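Local coordinates for protein coenzyme A transferase (Yersinia pestis, PDB 3QLI) that probably transfers coenzyme A between acyl-CoA thioesters and carboxylic acids, at residues A[49-61]-A[80-94]. Sequence-based numbering, arbitrary orientation.
Sequences AEPPALLKALADR and IAGDTILRYELNNRI
A single water joins D60 to R87 across the contact: it donates to D60 OD1 at 2.7 Å and accepts from R87 NH2. This water, D83 O and E89 OE1 all lie at the edge of the R87 guanidinium, in its plane, and fix how the group is turned: NH1 gives a nearly straight bond (173°) to a lone pair of D83 O at 3.0 Å, and NE forms a salt bridge with E89 OE1 whose hydrogen bond is weak. L90 CD1 lies over one face of this group, off toward the rim, and also meets A59 CB at 3.7 Å. The case illustrates how a small residue lets a helix approach a turn, since the A59 methyl comes within 3.5 Å of T84 C, where helix 79-83 gives way to a type I turn. With chi1 at 58°, T84 OG1 turns back to donate to I80 O at 2.9 Å, leaving CG2 to lie along K56. I85 pushes CG2 against L55 O and spreads CD1 toward L55 CD2, 3.8 Å away. At the other end I80 CG2 is pressed tightly onto P52 CA, while A81 N gives E50 OE1 only a weak, bent bond; the E50 side chain is about 6 Å from that of E76, which binds CoA. Helices 52-63 and 79-83 belong to successive beta-alpha-beta crossovers of one parallel sheet, with L55, L58 and A81 resting on strand 41-44 and L55 also reaching M145 of strand 143-148.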
ATOM      1  N   ALA A  49      22.423 -14.544  -8.562  1.00 15.20           N
ATOM      2  CA  ALA A  49      22.071 -15.782  -7.875  1.00 15.18           C
ATOM      3  C   ALA A  49      21.661 -16.914  -8.835  1.00 13.55           C
ATOM      4  O   ALA A  49      21.792 -18.087  -8.494  1.00 15.57           O
ATOM      5  CB  ALA A  49      20.985 -15.533  -6.842  1.00 13.68           C
ATOM      6  N   GLU A  50      21.145 -16.571 -10.016  1.00 14.07           N
ATOM      7  CA  GLU A  50      20.720 -17.597 -10.969  1.00 13.95           C
ATOM      8  C   GLU A  50      21.932 -18.475 -11.268  1.00 15.24           C
ATOM      9  O   GLU A  50      23.026 -17.967 -11.501  1.00 17.36           O
ATOM     10  CB  GLU A  50      20.185 -16.952 -12.253  1.00 17.11           C
ATOM     11  CG  GLU A  50      19.013 -15.996 -12.035  1.00 14.86           C
ATOM     12  CD  GLU A  50      18.562 -15.299 -13.310  1.00 18.05           C
ATOM     13  OE1 GLU A  50      19.340 -15.257 -14.282  1.00 17.93           O
ATOM     14  OE2 GLU A  50      17.424 -14.786 -13.337  1.00 18.33           O
ATOM     15  N   PRO A  51      21.743 -19.793 -11.258  1.00 15.04           N
ATOM     16  CA  PRO A  51      22.877 -20.715 -11.431  1.00 15.46           C
ATOM     17  C   PRO A  51      23.111 -21.153 -12.891  1.00 16.83           C
ATOM     18  O   PRO A  51      22.331 -21.936 -13.422  1.00 14.59           O
ATOM     19  CB  PRO A  51      22.488 -21.904 -10.540  1.00 14.61           C
ATOM     20  CG  PRO A  51      20.994 -21.912 -10.578  1.00 15.84           C
ATOM     21  CD  PRO A  51      20.539 -20.479 -10.757  1.00 14.51           C
ATOM     22  N   PRO A  52      24.181 -20.649 -13.530  1.00 15.47           N
ATOM     23  CA  PRO A  52      24.355 -20.857 -14.976  1.00 17.55           C
ATOM     24  C   PRO A  52      24.514 -22.306 -15.411  1.00 16.36           C
ATOM     25  O   PRO A  52      23.982 -22.657 -16.458  1.00 17.13           O
ATOM     26  CB  PRO A  52      25.633 -20.064 -15.307  1.00 18.89           C
ATOM     27  CG  PRO A  52      26.332 -19.877 -13.974  1.00 17.46           C
ATOM     28  CD  PRO A  52      25.199 -19.729 -12.987  1.00 16.41           C
ATOM     29  N   ALA A  53      25.220 -23.130 -14.652  1.00 15.00           N
ATOM     30  CA  ALA A  53      25.420 -24.509 -15.092  1.00 17.80           C
ATOM     31  C   ALA A  53      24.136 -25.330 -14.962  1.00 17.95           C
ATOM     32  O   ALA A  53      23.797 -26.138 -15.840  1.00 16.00           O
ATOM     33  CB  ALA A  53      26.577 -25.163 -14.333  1.00 19.51           C
ATOM     34  N   LEU A  54      23.415 -25.110 -13.867  1.00 15.85           N
ATOM     35  CA  LEU A  54      22.142 -25.796 -13.636  1.00 15.63           C
ATOM     36  C   LEU A  54      21.112 -25.341 -14.661  1.00 13.80           C
ATOM     37  O   LEU A  54      20.362 -26.155 -15.191  1.00 16.77           O
ATOM     38  CB  LEU A  54      21.624 -25.541 -12.207  1.00 13.19           C
ATOM     39  CG  LEU A  54      22.433 -26.202 -11.086  1.00 13.05           C
ATOM     40  CD1 LEU A  54      21.940 -25.754  -9.697  1.00 13.90           C
ATOM     41  CD2 LEU A  54      22.383 -27.734 -11.197  1.00 15.69           C
ATOM     42  N   LEU A  55      21.072 -24.048 -14.946  1.00 13.98           N
ATOM     43  CA  LEU A  55      20.097 -23.535 -15.907  1.00 15.38           C
ATOM     44  C   LEU A  55      20.414 -23.976 -17.342  1.00 19.17           C
ATOM     45  O   LEU A  55      19.504 -24.242 -18.131  1.00 16.20           O
ATOM     46  CB  LEU A  55      19.984 -22.014 -15.816  1.00 13.23           C
ATOM     47  CG  LEU A  55      19.361 -21.546 -14.493  1.00 14.81           C
ATOM     48  CD1 LEU A  55      19.338 -20.028 -14.443  1.00 14.70           C
ATOM     49  CD2 LEU A  55      17.953 -22.114 -14.285  1.00 16.66           C
ATOM     50  N   LYS A  56      21.698 -24.060 -17.678  1.00 19.09           N
ATOM     51  CA  LYS A  56      22.055 -24.596 -18.992  1.00 19.02           C
ATOM     52  C   LYS A  56      21.606 -26.051 -19.107  1.00 18.62           C
ATOM     53  O   LYS A  56      21.032 -26.458 -20.129  1.00 20.35           O
ATOM     54  CB  LYS A  56      23.560 -24.476 -19.252  1.00 21.46           C
ATOM     55  CG  LYS A  56      24.002 -25.099 -20.575  1.00 22.29           C
ATOM     56  CD  LYS A  56      25.507 -24.953 -20.765  1.00 32.24           C
ATOM     57  CE  LYS A  56      25.977 -25.691 -22.010  1.00 41.12           C
ATOM     58  NZ  LYS A  56      25.732 -24.896 -23.243  1.00 43.94           N
ATOM     59  N   ALA A  57      21.855 -26.837 -18.063  1.00 14.71           N
ATOM     60  CA  ALA A  57      21.490 -28.253 -18.083  1.00 17.69           C
ATOM     61  C   ALA A  57      19.962 -28.450 -18.158  1.00 19.29           C
ATOM     62  O   ALA A  57      19.458 -29.349 -18.838  1.00 15.87           O
ATOM     63  CB  ALA A  57      22.075 -28.975 -16.864  1.00 16.42           C
ATOM     64  N   LEU A  58      19.219 -27.603 -17.459  1.00 16.96           N
ATOM     65  CA  LEU A  58      17.769 -27.677 -17.526  1.00 15.39           C
ATOM     66  C   LEU A  58      17.274 -27.314 -18.930  1.00 17.64           C
ATOM     67  O   LEU A  58      16.401 -27.985 -19.475  1.00 17.43           O
ATOM     68  CB  LEU A  58      17.134 -26.765 -16.466  1.00 15.10           C
ATOM     69  CG  LEU A  58      15.606 -26.768 -16.349  1.00 16.09           C
ATOM     70  CD1 LEU A  58      15.039 -28.217 -16.235  1.00 14.38           C
ATOM     71  CD2 LEU A  58      15.182 -25.897 -15.149  1.00 15.02           C
ATOM     72  N   ALA A  59      17.824 -26.250 -19.513  1.00 17.11           N
ATOM     73  CA  ALA A  59      17.441 -25.838 -20.865  1.00 17.15           C
ATOM     74  C   ALA A  59      17.736 -26.958 -21.869  1.00 19.45           C
ATOM     75  O   ALA A  59      16.923 -27.253 -22.755  1.00 19.36           O
ATOM     76  CB  ALA A  59      18.177 -24.556 -21.270  1.00 17.87           C
ATOM     77  N   ASP A  60      18.907 -27.571 -21.741  1.00 20.87           N
ATOM     78  CA  ASP A  60      19.260 -28.705 -22.592  1.00 21.71           C
ATOM     79  C   ASP A  60      18.241 -29.840 -22.465  1.00 22.73           C
ATOM     80  O   ASP A  60      17.888 -30.506 -23.455  1.00 21.19           O
ATOM     81  CB  ASP A  60      20.675 -29.204 -22.261  1.00 21.92           C
ATOM     82  CG  ASP A  60      21.761 -28.194 -22.623  1.00 25.03           C
ATOM     83  OD1 ASP A  60      21.446 -27.139 -23.223  1.00 27.45           O
ATOM     84  OD2 ASP A  60      22.948 -28.458 -22.301  1.00 30.39           O
ATOM     85  N   ARG A  61      17.743 -30.050 -21.249  1.00 19.41           N
ATOM     86  CA  ARG A  61      16.753 -31.086 -21.013  1.00 20.68           C
ATOM     87  C   ARG A  61      15.461 -30.804 -21.796  1.00 22.31           C
ATOM     88  O   ARG A  61      14.850 -31.713 -22.369  1.00 23.19           O
ATOM     89  CB  ARG A  61      16.478 -31.225 -19.512  1.00 22.35           C
ATOM     90  CG  ARG A  61      16.098 -32.619 -19.116  1.00 25.46           C
ATOM     91  CD  ARG A  61      15.717 -32.765 -17.654  1.00 20.91           C
ATOM     92  NE  ARG A  61      14.654 -33.754 -17.566  1.00 21.16           N
ATOM     93  CZ  ARG A  61      13.864 -33.947 -16.518  1.00 22.21           C
ATOM     94  NH1 ARG A  61      14.024 -33.236 -15.407  1.00 16.11           N
ATOM     95  NH2 ARG A  61      12.919 -34.876 -16.585  1.00 22.52           N
ATOM     96  N   ILE A  80      21.911 -14.796 -17.723  1.00 18.26           N
ATOM     97  CA  ILE A  80      22.093 -16.226 -17.570  1.00 20.42           C
ATOM     98  C   ILE A  80      20.758 -16.932 -17.800  1.00 18.46           C
ATOM     99  O   ILE A  80      20.698 -17.920 -18.526  1.00 20.81           O
ATOM    100  CB  ILE A  80      22.556 -16.561 -16.141  1.00 16.44           C
ATOM    101  CG1 ILE A  80      23.902 -15.896 -15.841  1.00 19.33           C
ATOM    102  CG2 ILE A  80      22.625 -18.065 -15.935  1.00 16.99           C
ATOM    103  CD1 ILE A  80      24.138 -15.644 -14.369  1.00 20.70           C
ATOM    104  N   ALA A  81      19.689 -16.421 -17.196  1.00 16.37           N
ATOM    105  CA  ALA A  81      18.359 -16.998 -17.387  1.00 17.72           C
ATOM    106  C   ALA A  81      17.804 -16.814 -18.804  1.00 16.98           C
ATOM    107  O   ALA A  81      17.232 -17.733 -19.384  1.00 18.38           O
ATOM    108  CB  ALA A  81      17.381 -16.450 -16.356  1.00 16.08           C
ATOM    109  N   GLY A  82      17.983 -15.617 -19.356  1.00 17.00           N
ATOM    110  CA  GLY A  82      17.482 -15.303 -20.682  1.00 19.24           C
ATOM    111  C   GLY A  82      18.119 -16.147 -21.763  1.00 21.77           C
ATOM    112  O   GLY A  82      17.460 -16.596 -22.696  1.00 21.74           O
ATOM    113  N   ASP A  83      19.423 -16.336 -21.629  1.00 19.88           N
ATOM    114  CA  ASP A  83      20.219 -17.130 -22.557  1.00 23.14           C
ATOM    115  C   ASP A  83      19.881 -18.621 -22.579  1.00 22.63           C
ATOM    116  O   ASP A  83      20.011 -19.271 -23.613  1.00 22.32           O
ATOM    117  CB  ASP A  83      21.712 -16.907 -22.317  1.00 27.11           C
ATOM    118  CG  ASP A  83      22.181 -15.562 -22.828  1.00 29.33           C
ATOM    119  OD1 ASP A  83      21.372 -14.858 -23.466  1.00 30.39           O
ATOM    120  OD2 ASP A  83      23.354 -15.209 -22.592  1.00 33.39           O
ATOM    121  N   THR A  84      19.485 -19.168 -21.434  1.00 18.44           N
ATOM    122  CA  THR A  84      19.207 -20.599 -21.345  1.00 16.46           C
ATOM    123  C   THR A  84      17.739 -21.039 -21.271  1.00 19.39           C
ATOM    124  O   THR A  84      17.104 -21.273 -22.296  1.00 17.91           O
ATOM    125  CB  THR A  84      19.935 -21.199 -20.126  1.00 19.93           C
ATOM    126  OG1 THR A  84      19.520 -20.513 -18.940  1.00 17.52           O
ATOM    127  CG2 THR A  84      21.440 -21.053 -20.279  1.00 19.34           C
ATOM    128  N   ILE A  85      17.209 -21.150 -20.057  1.00 17.80           N
ATOM    129  CA  ILE A  85      15.836 -21.615 -19.835  1.00 16.66           C
ATOM    130  C   ILE A  85      14.738 -20.741 -20.435  1.00 17.24           C
ATOM    131  O   ILE A  85      13.705 -21.243 -20.870  1.00 17.51           O
ATOM    132  CB  ILE A  85      15.536 -21.905 -18.344  1.00 16.34           C
ATOM    133  CG1 ILE A  85      15.749 -20.657 -17.487  1.00 17.22           C
ATOM    134  CG2 ILE A  85      16.386 -23.063 -17.845  1.00 16.63           C
ATOM    135  CD1 ILE A  85      14.954 -20.674 -16.204  1.00 16.28           C
ATOM    136  N   LEU A  86      14.957 -19.434 -20.433  1.00 13.77           N
ATOM    137  CA  LEU A  86      13.972 -18.486 -20.942  1.00 16.32           C
ATOM    138  C   LEU A  86      14.000 -18.284 -22.462  1.00 18.62           C
ATOM    139  O   LEU A  86      13.231 -17.482 -22.987  1.00 17.12           O
ATOM    140  CB  LEU A  86      14.102 -17.141 -20.221  1.00 18.89           C
ATOM    141  CG  LEU A  86      13.880 -17.173 -18.707  1.00 16.96           C
ATOM    142  CD1 LEU A  86      13.936 -15.777 -18.110  1.00 17.84           C
ATOM    143  CD2 LEU A  86      12.567 -17.852 -18.362  1.00 18.67           C
ATOM    144  N   ARG A  87      14.891 -18.978 -23.167  1.00 16.15           N
ATOM    145  CA  ARG A  87      14.972 -18.811 -24.619  1.00 20.22           C
ATOM    146  C   ARG A  87      13.605 -19.061 -25.239  1.00 22.16           C
ATOM    147  O   ARG A  87      12.941 -20.036 -24.906  1.00 17.44           O
ATOM    148  CB  ARG A  87      16.010 -19.757 -25.240  1.00 20.95           C
ATOM    149  CG  ARG A  87      17.455 -19.332 -25.016  1.00 27.52           C
ATOM    150  CD  ARG A  87      18.398 -19.937 -26.061  1.00 28.11           C
ATOM    151  NE  ARG A  87      18.176 -21.364 -26.295  1.00 32.87           N
ATOM    152  CZ  ARG A  87      18.705 -22.337 -25.555  1.00 32.26           C
ATOM    153  NH1 ARG A  87      19.467 -22.037 -24.515  1.00 32.96           N
ATOM    154  NH2 ARG A  87      18.465 -23.611 -25.845  1.00 34.38           N
ATOM    155  N   TYR A  88      13.198 -18.174 -26.141  1.00 20.07           N
ATOM    156  CA  TYR A  88      11.869 -18.224 -26.755  1.00 21.62           C
ATOM    157  C   TYR A  88      11.522 -19.621 -27.262  1.00 21.16           C
ATOM    158  O   TYR A  88      10.396 -20.095 -27.093  1.00 20.13           O
ATOM    159  CB  TYR A  88      11.790 -17.203 -27.898  1.00 23.06           C
ATOM    160  CG  TYR A  88      10.402 -16.994 -28.463  1.00 29.37           C
ATOM    161  CD1 TYR A  88       9.549 -16.028 -27.929  1.00 25.31           C
ATOM    162  CD2 TYR A  88       9.949 -17.749 -29.542  1.00 27.88           C
ATOM    163  CE1 TYR A  88       8.285 -15.829 -28.438  1.00 23.85           C
ATOM    164  CE2 TYR A  88       8.681 -17.552 -30.064  1.00 30.46           C
ATOM    165  CZ  TYR A  88       7.855 -16.592 -29.511  1.00 29.35           C
ATOM    166  OH  TYR A  88       6.595 -16.398 -30.028  1.00 26.81           O
ATOM    167  N   GLU A  89      12.502 -20.294 -27.853  1.00 21.98           N
ATOM    168  CA  GLU A  89      12.248 -21.585 -28.497  1.00 19.97           C
ATOM    169  C   GLU A  89      11.854 -22.663 -27.503  1.00 25.04           C
ATOM    170  O   GLU A  89      11.318 -23.702 -27.887  1.00 20.30           O
ATOM    171  CB  GLU A  89      13.473 -22.047 -29.281  1.00 26.64           C
ATOM    172  CG  GLU A  89      14.130 -20.941 -30.091  1.00 34.61           C
ATOM    173  CD  GLU A  89      15.191 -20.203 -29.294  1.00 34.59           C
ATOM    174  OE1 GLU A  89      16.193 -20.847 -28.896  1.00 42.07           O
ATOM    175  OE2 GLU A  89      15.025 -18.987 -29.065  1.00 29.25           O
ATOM    176  N   LEU A  90      12.122 -22.429 -26.222  1.00 20.77           N
ATOM    177  CA  LEU A  90      11.794 -23.405 -25.185  1.00 20.55           C
ATOM    178  C   LEU A  90      10.512 -23.046 -24.440  1.00 21.09           C
ATOM    179  O   LEU A  90      10.110 -23.742 -23.508  1.00 20.49           O
ATOM    180  CB  LEU A  90      12.946 -23.533 -24.186  1.00 18.18           C
ATOM    181  CG  LEU A  90      14.345 -23.812 -24.737  1.00 20.92           C
ATOM    182  CD1 LEU A  90      15.368 -23.827 -23.613  1.00 21.37           C
ATOM    183  CD2 LEU A  90      14.375 -25.121 -25.504  1.00 22.88           C
ATOM    184  N   ASN A  91       9.877 -21.956 -24.856  1.00 19.07           N
ATOM    185  CA  ASN A  91       8.658 -21.474 -24.216  1.00 22.87           C
ATOM    186  C   ASN A  91       7.521 -22.489 -24.112  1.00 24.51           C
ATOM    187  O   ASN A  91       6.649 -22.361 -23.255  1.00 28.19           O
ATOM    188  CB  ASN A  91       8.160 -20.205 -24.912  1.00 26.20           C
ATOM    189  CG  ASN A  91       7.249 -19.381 -24.028  1.00 29.25           C
ATOM    190  OD1 ASN A  91       6.031 -19.554 -24.041  1.00 33.13           O
ATOM    191  ND2 ASN A  91       7.836 -18.480 -23.250  1.00 33.00           N
ATOM    192  N   ASN A  92       7.524 -23.489 -24.985  1.00 26.49           N
ATOM    193  CA  ASN A  92       6.474 -24.504 -24.980  1.00 24.97           C
ATOM    194  C   ASN A  92       6.701 -25.602 -23.946  1.00 26.34           C
ATOM    195  O   ASN A  92       5.843 -26.457 -23.739  1.00 26.65           O
ATOM    196  CB  ASN A  92       6.329 -25.125 -26.370  1.00 27.43           C
ATOM    197  CG  ASN A  92       7.563 -25.900 -26.794  1.00 31.37           C
ATOM    198  OD1 ASN A  92       8.691 -25.450 -26.595  1.00 31.67           O
ATOM    199  ND2 ASN A  92       7.353 -27.071 -27.383  1.00 38.79           N
ATOM    200  N   ARG A  93       7.860 -25.573 -23.300  1.00 21.46           N
ATOM    201  CA  ARG A  93       8.215 -26.588 -22.314  1.00 17.74           C
ATOM    202  C   ARG A  93       8.566 -26.000 -20.957  1.00 18.11           C
ATOM    203  O   ARG A  93       8.243 -26.580 -19.928  1.00 17.43           O
ATOM    204  CB  ARG A  93       9.382 -27.436 -22.823  1.00 18.91           C
ATOM    205  CG  ARG A  93       8.980 -28.372 -23.973  1.00 20.92           C
ATOM    206  CD  ARG A  93      10.131 -29.220 -24.473  1.00 22.71           C
ATOM    207  NE  ARG A  93       9.655 -30.151 -25.493  1.00 26.85           N
ATOM    208  CZ  ARG A  93       9.072 -31.317 -25.228  1.00 32.01           C
ATOM    209  NH1 ARG A  93       8.900 -31.718 -23.968  1.00 25.91           N
ATOM    210  NH2 ARG A  93       8.665 -32.092 -26.228  1.00 31.11           N
ATOM    211  N   ILE A  94       9.264 -24.868 -20.963  1.00 15.88           N
ATOM    212  CA  ILE A  94       9.586 -24.165 -19.722  1.00 17.85           C
ATOM    213  C   ILE A  94       8.803 -22.867 -19.730  1.00 18.31           C
ATOM    214  O   ILE A  94       9.066 -21.997 -20.544  1.00 18.97           O
ATOM    215  CB  ILE A  94      11.089 -23.874 -19.614  1.00 16.77           C
ATOM    216  CG1 ILE A  94      11.869 -25.195 -19.629  1.00 19.49           C
ATOM    217  CG2 ILE A  94      11.389 -23.057 -18.347  1.00 17.55           C
ATOM    218  CD1 ILE A  94      13.363 -25.046 -19.637  1.00 19.29           C
TER
HETATM  219  O   HOH W   1      19.730 -26.090 -25.022  1.00 31.49           O